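Local coordinates for protein inorganic pyrophosphatase (Shewanella sp. AS-11, PDB 6LL8) that probably hydrolyses inorganic diphosphate to two phosphates, and is seen here with magnesium ions and the substrate analogue imidodiphosphate in its active site, at residues A[35-40]-A[62-67]; A[66-71]-A[88-93]; A[53-58]-A[137-142]. All blocks are in the same frame, centred on the assembly; numbering follows the deposited sequence.

Contact 1 of 3, residues A[35-40]-A[62-67]; sequences IAARLG and TSYAGE
Tyr64 leans the far end of its ring against the end of strand 34-38, meeting Ala37 there and Leu39 just beyond it. This side is tight: Ala37 CB comes in at the ring edge, near its plane, 3.4 Å from Tyr64 OH. Alanine suits the place: its one methyl, pointing toward the loop, already reaches the hydroxyl. Leu39, its CG set beside the backbone N (chi1 -73°), brings only CD2 to the ring, approaching obliquely to 3.9 Å from Tyr64 CE1. The hydroxyl of the buried Tyr64 hydrogen-bonds to the backbone O of Lys61, whose ammonium group also makes a cation-pi contact with the ring, while Val7 of strand 4-7 touches both Tyr64 and Leu39. Toward solvent the fit slackens. Leu39 CD2 is still 4.0 Å from Thr62 CA, but the exposed threonine brings its CG2 no nearer than 4.5 Å to that methyl. Beyond Tyr64 the chain swings away in a type II beta turn, closed by Glu67 N to Tyr64 O at 2.9 Å; Gly66 suits its third position, where positive phi (82°) favours a residue without a side chain. The loop is a helix-free connection between parallel strands 59-60 and 68-72 in the DHH-domain sheet.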
loop_
_atom_site.group_PDB
_atom_site.type_symbol
_atom_site.label_atom_id
_atom_site.label_comp_id
_atom_site.label_asym_id
_atom_site.label_seq_id
_atom_site.Cartn_x
_atom_site.Cartn_y
_atom_site.Cartn_z
ATOM N N ILE A 35 5.846 -13.058 -14.795
ATOM C CA ILE A 35 5.855 -11.688 -15.350
ATOM C C ILE A 35 5.328 -10.769 -14.251
ATOM O O ILE A 35 4.229 -10.980 -13.747
ATOM C CB ILE A 35 4.990 -11.584 -16.612
ATOM C CG1 ILE A 35 5.523 -12.500 -17.709
ATOM C CG2 ILE A 35 4.908 -10.141 -17.080
ATOM C CD1 ILE A 35 4.559 -12.718 -18.832
ATOM N N ALA A 36 6.062 -9.709 -13.937
ATOM C CA ALA A 36 5.581 -8.642 -13.046
ATOM C C ALA A 36 4.574 -7.761 -13.766
ATOM O O ALA A 36 4.781 -7.397 -14.939
ATOM C CB ALA A 36 6.715 -7.810 -12.545
ATOM N N ALA A 37 3.505 -7.385 -13.103
ATOM C CA ALA A 37 2.496 -6.525 -13.703
ATOM C C ALA A 37 2.022 -5.492 -12.693
ATOM O O ALA A 37 2.322 -5.572 -11.490
ATOM C CB ALA A 37 1.360 -7.332 -14.266
ATOM N N ARG A 38 1.248 -4.547 -13.190
ATOM C CA ARG A 38 0.650 -3.488 -12.378
ATOM C C ARG A 38 -0.765 -3.181 -12.870
ATOM O O ARG A 38 -1.034 -3.269 -14.072
ATOM C CB ARG A 38 1.487 -2.220 -12.371
ATOM C CG ARG A 38 1.671 -1.565 -13.730
ATOM C CD ARG A 38 2.691 -0.443 -13.681
ATOM N NE ARG A 38 3.055 -0.010 -15.015
ATOM C CZ ARG A 38 2.522 0.982 -15.704
ATOM N NH1 ARG A 38 1.581 1.744 -15.198
ATOM N NH2 ARG A 38 2.995 1.231 -16.910
ATOM N N LEU A 39 -1.607 -2.751 -11.949
ATOM C CA LEU A 39 -3.022 -2.408 -12.216
ATOM C C LEU A 39 -3.241 -0.916 -12.380
ATOM O O LEU A 39 -4.385 -0.519 -12.553
ATOM C CB LEU A 39 -3.875 -2.914 -11.075
ATOM C CG LEU A 39 -4.068 -4.411 -11.016
ATOM C CD1 LEU A 39 -4.707 -4.881 -9.706
ATOM C CD2 LEU A 39 -4.916 -4.886 -12.186
ATOM N N GLY A 40 -2.207 -0.109 -12.303
ATOM C CA GLY A 40 -2.346 1.341 -12.421
ATOM C C GLY A 40 -1.017 1.977 -12.702
ATOM O O GLY A 40 0.002 1.300 -12.794
ATOM N N THR A 62 -4.787 -5.214 -16.927
ATOM C CA THR A 62 -5.989 -5.130 -16.071
ATOM C C THR A 62 -6.860 -6.387 -16.151
ATOM O O THR A 62 -7.676 -6.565 -15.220
ATOM C CB THR A 62 -6.762 -3.853 -16.337
ATOM O OG1 THR A 62 -7.091 -3.783 -17.711
ATOM C CG2 THR A 62 -5.960 -2.646 -15.928
ATOM N N SER A 63 -6.752 -7.198 -17.179
ATOM C CA SER A 63 -7.580 -8.419 -17.277
ATOM C C SER A 63 -6.696 -9.646 -17.142
ATOM O O SER A 63 -5.661 -9.779 -17.811
ATOM C CB SER A 63 -8.402 -8.460 -18.497
ATOM O OG SER A 63 -8.832 -9.785 -18.730
ATOM N N TYR A 64 -7.135 -10.514 -16.262
ATOM C CA TYR A 64 -6.358 -11.709 -15.897
ATOM C C TYR A 64 -7.189 -12.981 -15.994
ATOM O O TYR A 64 -6.705 -14.047 -15.609
ATOM C CB TYR A 64 -5.803 -11.589 -14.470
ATOM C CG TYR A 64 -4.790 -10.492 -14.362
ATOM C CD1 TYR A 64 -5.200 -9.187 -14.238
ATOM C CD2 TYR A 64 -3.426 -10.741 -14.418
ATOM C CE1 TYR A 64 -4.300 -8.155 -14.157
ATOM C CE2 TYR A 64 -2.509 -9.710 -14.326
ATOM C CZ TYR A 64 -2.940 -8.413 -14.176
ATOM O OH TYR A 64 -2.039 -7.388 -14.100
ATOM N N ALA A 65 -8.381 -12.936 -16.578
ATOM C CA ALA A 65 -9.160 -14.170 -16.746
ATOM C C ALA A 65 -8.304 -15.210 -17.470
ATOM O O ALA A 65 -7.647 -14.885 -18.484
ATOM C CB ALA A 65 -10.412 -13.918 -17.527
ATOM N N GLY A 66 -8.334 -16.454 -16.999
ATOM C CA GLY A 66 -7.601 -17.554 -17.627
ATOM C C GLY A 66 -6.137 -17.621 -17.234
ATOM O O GLY A 66 -5.459 -18.554 -17.659
ATOM N N GLU A 67 -5.644 -16.641 -16.506
ATOM C CA GLU A 67 -4.230 -16.572 -16.101
ATOM C C GLU A 67 -4.040 -17.169 -14.725
ATOM O O GLU A 67 -5.011 -17.301 -13.968
ATOM C CB GLU A 67 -3.749 -15.126 -16.085
ATOM C CG GLU A 67 -3.928 -14.382 -17.396
ATOM C CD GLU A 67 -3.099 -14.873 -18.568
ATOM O OE1 GLU A 67 -2.171 -15.667 -18.382
ATOM O OE2 GLU A 67 -3.362 -14.424 -19.681
#

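Contact 2 of 3, residues A[66-71]-A[88-93]; sequences GEEVYI and TIVGIV
Neighbouring strands of a parallel sheet meet here, 68-71 beside 88-93, their axes 4.5 Å apart and 10° from parallel. Thr88 N donates to Glu67 O at 2.9 Å and the carbonyl of Thr88 receives Val69 N; Val69 O takes Val90 N at 2.8 Å. A water also donates to Glu67 O and is bonded to Thr88 OG1. The register then slips by one: Val69 pairs with Ile89 but Tyr70 with Gly91, Val90 being the extra residue of a beta bulge. The ladder resumes with Ile71 N to Gly91 O at 2.8 Å and Val93 N to Ile71 O. Tyr70 packs on its partner across the strands, Gly91. With CG anti to the backbone N (chi1 -152°), the ring lies flat over the neighbouring strand, and Gly91 CA sits 3.5 Å from the Tyr70 ring centroid, a CH-pi contact; a CB here would clash with Tyr70 CE2. Tyr70 CE1 rests 4.0 Å from Val93 CG1, and the hydroxyl bonds to Glu108 of strand 108-111. The other face carries Val69, Ile71, Ile89 and Ile92, buried beta-branched residues that favour extended backbone and pack between strands: Ile71 CG1 lies 4.1 Å from Ile89 CG2.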
loop_
_atom_site.group_PDB
_atom_site.type_symbol
_atom_site.label_atom_id
_atom_site.label_comp_id
_atom_site.label_asym_id
_atom_site.label_seq_id
_atom_site.Cartn_x
_atom_site.Cartn_y
_atom_site.Cartn_z
ATOM N N GLY A 66 -8.334 -16.454 -16.999
ATOM C CA GLY A 66 -7.601 -17.554 -17.627
ATOM C C GLY A 66 -6.137 -17.621 -17.234
ATOM O O GLY A 66 -5.459 -18.554 -17.659
ATOM N N GLU A 67 -5.644 -16.641 -16.506
ATOM C CA GLU A 67 -4.230 -16.572 -16.101
ATOM C C GLU A 67 -4.040 -17.169 -14.725
ATOM O O GLU A 67 -5.011 -17.301 -13.968
ATOM C CB GLU A 67 -3.749 -15.126 -16.085
ATOM C CG GLU A 67 -3.928 -14.382 -17.396
ATOM C CD GLU A 67 -3.099 -14.873 -18.568
ATOM O OE1 GLU A 67 -2.171 -15.667 -18.382
ATOM O OE2 GLU A 67 -3.362 -14.424 -19.681
ATOM N N GLU A 68 -2.790 -17.473 -14.398
ATOM C CA GLU A 68 -2.358 -17.760 -13.021
ATOM C C GLU A 68 -1.777 -16.464 -12.466
ATOM O O GLU A 68 -0.966 -15.810 -13.118
ATOM C CB GLU A 68 -1.329 -18.873 -12.980
ATOM C CG GLU A 68 -1.916 -20.239 -13.292
ATOM C CD GLU A 68 -0.853 -21.313 -13.409
ATOM O OE1 GLU A 68 0.061 -21.099 -14.195
ATOM O OE2 GLU A 68 -1.024 -22.373 -12.805
ATOM N N VAL A 69 -2.185 -16.142 -11.251
ATOM C CA VAL A 69 -1.852 -14.864 -10.615
ATOM C C VAL A 69 -1.266 -15.110 -9.241
ATOM O O VAL A 69 -1.827 -15.848 -8.427
ATOM C CB VAL A 69 -3.070 -13.950 -10.528
ATOM C CG1 VAL A 69 -2.740 -12.642 -9.860
ATOM C CG2 VAL A 69 -3.654 -13.695 -11.892
ATOM N N TYR A 70 -0.157 -14.434 -8.967
ATOM C CA TYR A 70 0.455 -14.379 -7.623
ATOM C C TYR A 70 0.198 -12.973 -7.136
ATOM O O TYR A 70 0.735 -11.986 -7.665
ATOM C CB TYR A 70 1.936 -14.736 -7.663
ATOM C CG TYR A 70 2.438 -15.338 -6.384
ATOM C CD1 TYR A 70 2.374 -14.654 -5.183
ATOM C CD2 TYR A 70 3.025 -16.594 -6.377
ATOM C CE1 TYR A 70 2.820 -15.232 -4.007
ATOM C CE2 TYR A 70 3.503 -17.181 -5.208
ATOM C CZ TYR A 70 3.380 -16.487 -4.011
ATOM O OH TYR A 70 3.788 -17.014 -2.814
ATOM N N ILE A 71 -0.685 -12.873 -6.145
ATOM C CA ILE A 71 -1.142 -11.602 -5.562
ATOM C C ILE A 71 -0.075 -11.107 -4.585
ATOM O O ILE A 71 0.426 -11.870 -3.774
ATOM C CB ILE A 71 -2.483 -11.804 -4.855
ATOM C CG1 ILE A 71 -3.587 -12.246 -5.818
ATOM C CG2 ILE A 71 -2.885 -10.580 -4.033
ATOM C CD1 ILE A 71 -4.100 -11.203 -6.740
ATOM N N THR A 88 -6.794 -17.998 -11.811
ATOM C CA THR A 88 -6.426 -18.927 -10.751
ATOM C C THR A 88 -5.363 -18.222 -9.913
ATOM O O THR A 88 -4.266 -17.928 -10.400
ATOM C CB THR A 88 -5.895 -20.237 -11.306
ATOM O OG1 THR A 88 -6.914 -20.843 -12.105
ATOM C CG2 THR A 88 -5.472 -21.174 -10.201
ATOM N N ILE A 89 -5.695 -17.989 -8.647
ATOM C CA ILE A 89 -4.702 -17.415 -7.709
ATOM C C ILE A 89 -3.803 -18.550 -7.247
ATOM O O ILE A 89 -4.285 -19.495 -6.575
ATOM C CB ILE A 89 -5.380 -16.707 -6.532
ATOM C CG1 ILE A 89 -6.248 -15.547 -6.999
ATOM C CG2 ILE A 89 -4.339 -16.238 -5.531
ATOM C CD1 ILE A 89 -7.194 -15.001 -5.968
ATOM N N VAL A 90 -2.529 -18.488 -7.617
ATOM C CA VAL A 90 -1.549 -19.496 -7.229
ATOM C C VAL A 90 -0.815 -19.112 -5.955
ATOM O O VAL A 90 -0.217 -19.973 -5.310
ATOM C CB VAL A 90 -0.578 -19.838 -8.362
ATOM C CG1 VAL A 90 -1.330 -20.488 -9.517
ATOM C CG2 VAL A 90 0.242 -18.643 -8.826
ATOM N N GLY A 91 -0.870 -17.845 -5.583
ATOM C CA GLY A 91 -0.145 -17.403 -4.399
ATOM C C GLY A 91 -0.609 -16.062 -3.918
ATOM O O GLY A 91 -1.153 -15.280 -4.716
ATOM N N ILE A 92 -0.369 -15.785 -2.646
ATOM C CA ILE A 92 -0.522 -14.455 -2.033
ATOM C C ILE A 92 0.707 -14.250 -1.167
ATOM O O ILE A 92 0.992 -15.108 -0.309
ATOM C CB ILE A 92 -1.786 -14.316 -1.185
ATOM C CG1 ILE A 92 -3.039 -14.636 -2.022
ATOM C CG2 ILE A 92 -1.864 -12.930 -0.568
ATOM C CD1 ILE A 92 -4.309 -14.690 -1.205
ATOM N N VAL A 93 1.381 -13.127 -1.320
ATOM C CA VAL A 93 2.424 -12.674 -0.372
ATOM C C VAL A 93 1.972 -11.326 0.146
ATOM O O VAL A 93 1.699 -10.416 -0.647
ATOM C CB VAL A 93 3.828 -12.656 -0.999
ATOM C CG1 VAL A 93 3.936 -11.817 -2.260
ATOM C CG2 VAL A 93 4.835 -12.224 0.043
HETATM O O HOH W 1 -6.928 -19.638 -14.638
#

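Contact 3 of 3, residues A[53-58]-A[137-142]; sequences FGFEAP and AGIMMC
Phe53, at the C-terminal end of helix 44-53 and just before Gly54, lays its ring on helix 134-147. From the backbone outward, its CB rests 3.7 Å from Ile139 CG2, and CG and CD2 still touch that methyl. CD1 and CE1 lie against Gly138 CA. Toward the tip, CE2 comes to 3.8 Å from Cys142 SG, with the sulfur at the ring edge, while CZ is 3.6 Å from Gly138 CA. That alpha carbon stands over the middle of the face, 13° off its normal, a CH-pi contact. Glycine fits because a CB would point into the ring and clash with Phe53 CE1. Gly54 follows with positive phi in a Schellman motif, turning the chain so that Phe55 reaches the same helix from beside Phe53, whose CB lies in the plane of the Phe55 ring, at its edge. Ile139 meets Phe55 with both branches: CG2 lies 3.6 Å from Phe55 CE2, and CD1 sits over the ring face toward its rim, brought there by CG1 lying between the backbone N and carbonyl carbon (chi1 69°). With an alanine in place of Phe53, Gly138 CA would probably lose its aromatic cover, and Cys142 SG its ring edge. Chemically, the joint rests on dispersion and weakly polar C-H and sulfur contacts with aromatic rings, so it depends on close fit more than on directional bonds.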
loop_
_atom_site.group_PDB
_atom_site.type_symbol
_atom_site.label_atom_id
_atom_site.label_comp_id
_atom_site.label_asym_id
_atom_site.label_seq_id
_atom_site.Cartn_x
_atom_site.Cartn_y
_atom_site.Cartn_z
ATOM N N PHE A 53 17.252 2.889 -9.332
ATOM C CA PHE A 53 17.862 1.552 -9.465
ATOM C C PHE A 53 17.735 0.984 -10.871
ATOM O O PHE A 53 18.144 -0.154 -11.080
ATOM C CB PHE A 53 17.308 0.613 -8.387
ATOM C CG PHE A 53 17.788 0.985 -7.013
ATOM C CD1 PHE A 53 19.084 0.710 -6.619
ATOM C CD2 PHE A 53 16.969 1.693 -6.174
ATOM C CE1 PHE A 53 19.543 1.146 -5.379
ATOM C CE2 PHE A 53 17.429 2.110 -4.937
ATOM C CZ PHE A 53 18.706 1.826 -4.540
ATOM N N GLY A 54 17.289 1.769 -11.843
ATOM C CA GLY A 54 17.392 1.390 -13.261
ATOM C C GLY A 54 16.291 0.510 -13.803
ATOM O O GLY A 54 16.534 -0.141 -14.807
ATOM N N PHE A 55 15.113 0.485 -13.208
ATOM C CA PHE A 55 14.012 -0.380 -13.662
ATOM C C PHE A 55 12.989 0.375 -14.491
ATOM O O PHE A 55 12.643 1.518 -14.185
ATOM C CB PHE A 55 13.268 -0.969 -12.460
ATOM C CG PHE A 55 14.059 -1.995 -11.701
ATOM C CD1 PHE A 55 14.015 -3.319 -12.062
ATOM C CD2 PHE A 55 14.898 -1.619 -10.672
ATOM C CE1 PHE A 55 14.785 -4.247 -11.383
ATOM C CE2 PHE A 55 15.655 -2.554 -9.977
ATOM C CZ PHE A 55 15.595 -3.864 -10.341
ATOM N N GLU A 56 12.452 -0.322 -15.474
ATOM C CA GLU A 56 11.205 0.085 -16.142
ATOM C C GLU A 56 10.001 -0.333 -15.293
ATOM O O GLU A 56 10.075 -1.280 -14.517
ATOM C CB GLU A 56 11.112 -0.555 -17.523
ATOM C CG GLU A 56 12.253 -0.181 -18.454
ATOM C CD GLU A 56 12.322 1.283 -18.872
ATOM O OE1 GLU A 56 11.263 1.948 -18.896
ATOM O OE2 GLU A 56 13.439 1.761 -19.199
ATOM N N ALA A 57 8.901 0.371 -15.433
ATOM C CA ALA A 57 7.636 -0.002 -14.779
ATOM C C ALA A 57 7.222 -1.351 -15.319
ATOM O O ALA A 57 7.300 -1.602 -16.530
ATOM C CB ALA A 57 6.581 1.035 -15.047
ATOM N N PRO A 58 6.632 -2.202 -14.480
ATOM C CA PRO A 58 6.090 -3.465 -14.942
ATOM C C PRO A 58 4.968 -3.267 -15.962
ATOM O O PRO A 58 4.386 -2.229 -16.050
ATOM C CB PRO A 58 5.547 -4.114 -13.673
ATOM C CG PRO A 58 6.167 -3.440 -12.519
ATOM C CD PRO A 58 6.582 -2.081 -13.011
ATOM N N ALA A 137 17.747 -5.608 -4.768
ATOM C CA ALA A 137 17.875 -5.322 -3.330
ATOM C C ALA A 137 17.543 -3.856 -3.051
ATOM O O ALA A 137 16.910 -3.554 -2.024
ATOM C CB ALA A 137 19.266 -5.658 -2.825
ATOM N N GLY A 138 17.973 -2.971 -3.932
ATOM C CA GLY A 138 17.728 -1.550 -3.713
ATOM C C GLY A 138 16.246 -1.232 -3.694
ATOM O O GLY A 138 15.795 -0.467 -2.852
ATOM N N ILE A 139 15.502 -1.750 -4.675
ATOM C CA ILE A 139 14.068 -1.406 -4.729
ATOM C C ILE A 139 13.348 -2.090 -3.567
ATOM O O ILE A 139 12.387 -1.504 -3.033
ATOM C CB ILE A 139 13.440 -1.662 -6.103
ATOM C CG1 ILE A 139 13.321 -3.141 -6.467
ATOM C CG2 ILE A 139 14.163 -0.858 -7.168
ATOM C CD1 ILE A 139 12.537 -3.390 -7.733
ATOM N N MET A 140 13.739 -3.286 -3.168
ATOM C CA MET A 140 13.125 -3.943 -2.008
ATOM C C MET A 140 13.371 -3.125 -0.740
ATOM O O MET A 140 12.467 -2.909 0.068
ATOM C CB MET A 140 13.670 -5.356 -1.851
ATOM C CG MET A 140 13.270 -6.330 -2.959
ATOM S SD MET A 140 13.992 -7.958 -2.755
ATOM C CE MET A 140 13.084 -8.554 -1.340
ATOM N N MET A 141 14.605 -2.670 -0.587
ATOM C CA MET A 141 14.983 -1.823 0.550
ATOM C C MET A 141 14.095 -0.581 0.593
ATOM O O MET A 141 13.568 -0.215 1.654
ATOM C CB MET A 141 16.446 -1.446 0.396
ATOM C CG MET A 141 16.989 -0.567 1.519
ATOM S SD MET A 141 18.409 0.442 1.043
ATOM C CE MET A 141 17.593 1.571 -0.076
ATOM N N CYS A 142 13.950 0.073 -0.555
ATOM C CA CYS A 142 13.126 1.298 -0.617
ATOM C C CYS A 142 11.687 0.969 -0.240
ATOM O O CYS A 142 11.039 1.752 0.487
ATOM C CB CYS A 142 13.172 1.939 -1.988
ATOM S SG CYS A 142 14.739 2.723 -2.380
#

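Overall arrangement
All three contacts lie within the DHH domain. Contacts 1 and 2, centres about 10 Å apart, both reach one six-stranded parallel sheet: they share Gly66 and Glu67, since the loop of contact 1 runs into strand 68-72 of contact 2, and Tyr64 packs on Val69. Contact 3 lies among the helices beside that sheet, its centre about 19 Å from contact 1 and 22 Å from contact 2. It still meets contact 1, where Arg38 NE probably bonds to Pro58 O. Along the chain, contacts 1 and 3 interlock, and contact 2 is nested inside contact 3. Strand 68-72 leads to Asp73 and helix 134-147 ends at Asp147, both magnesium ligands, so sheet and helix converge there.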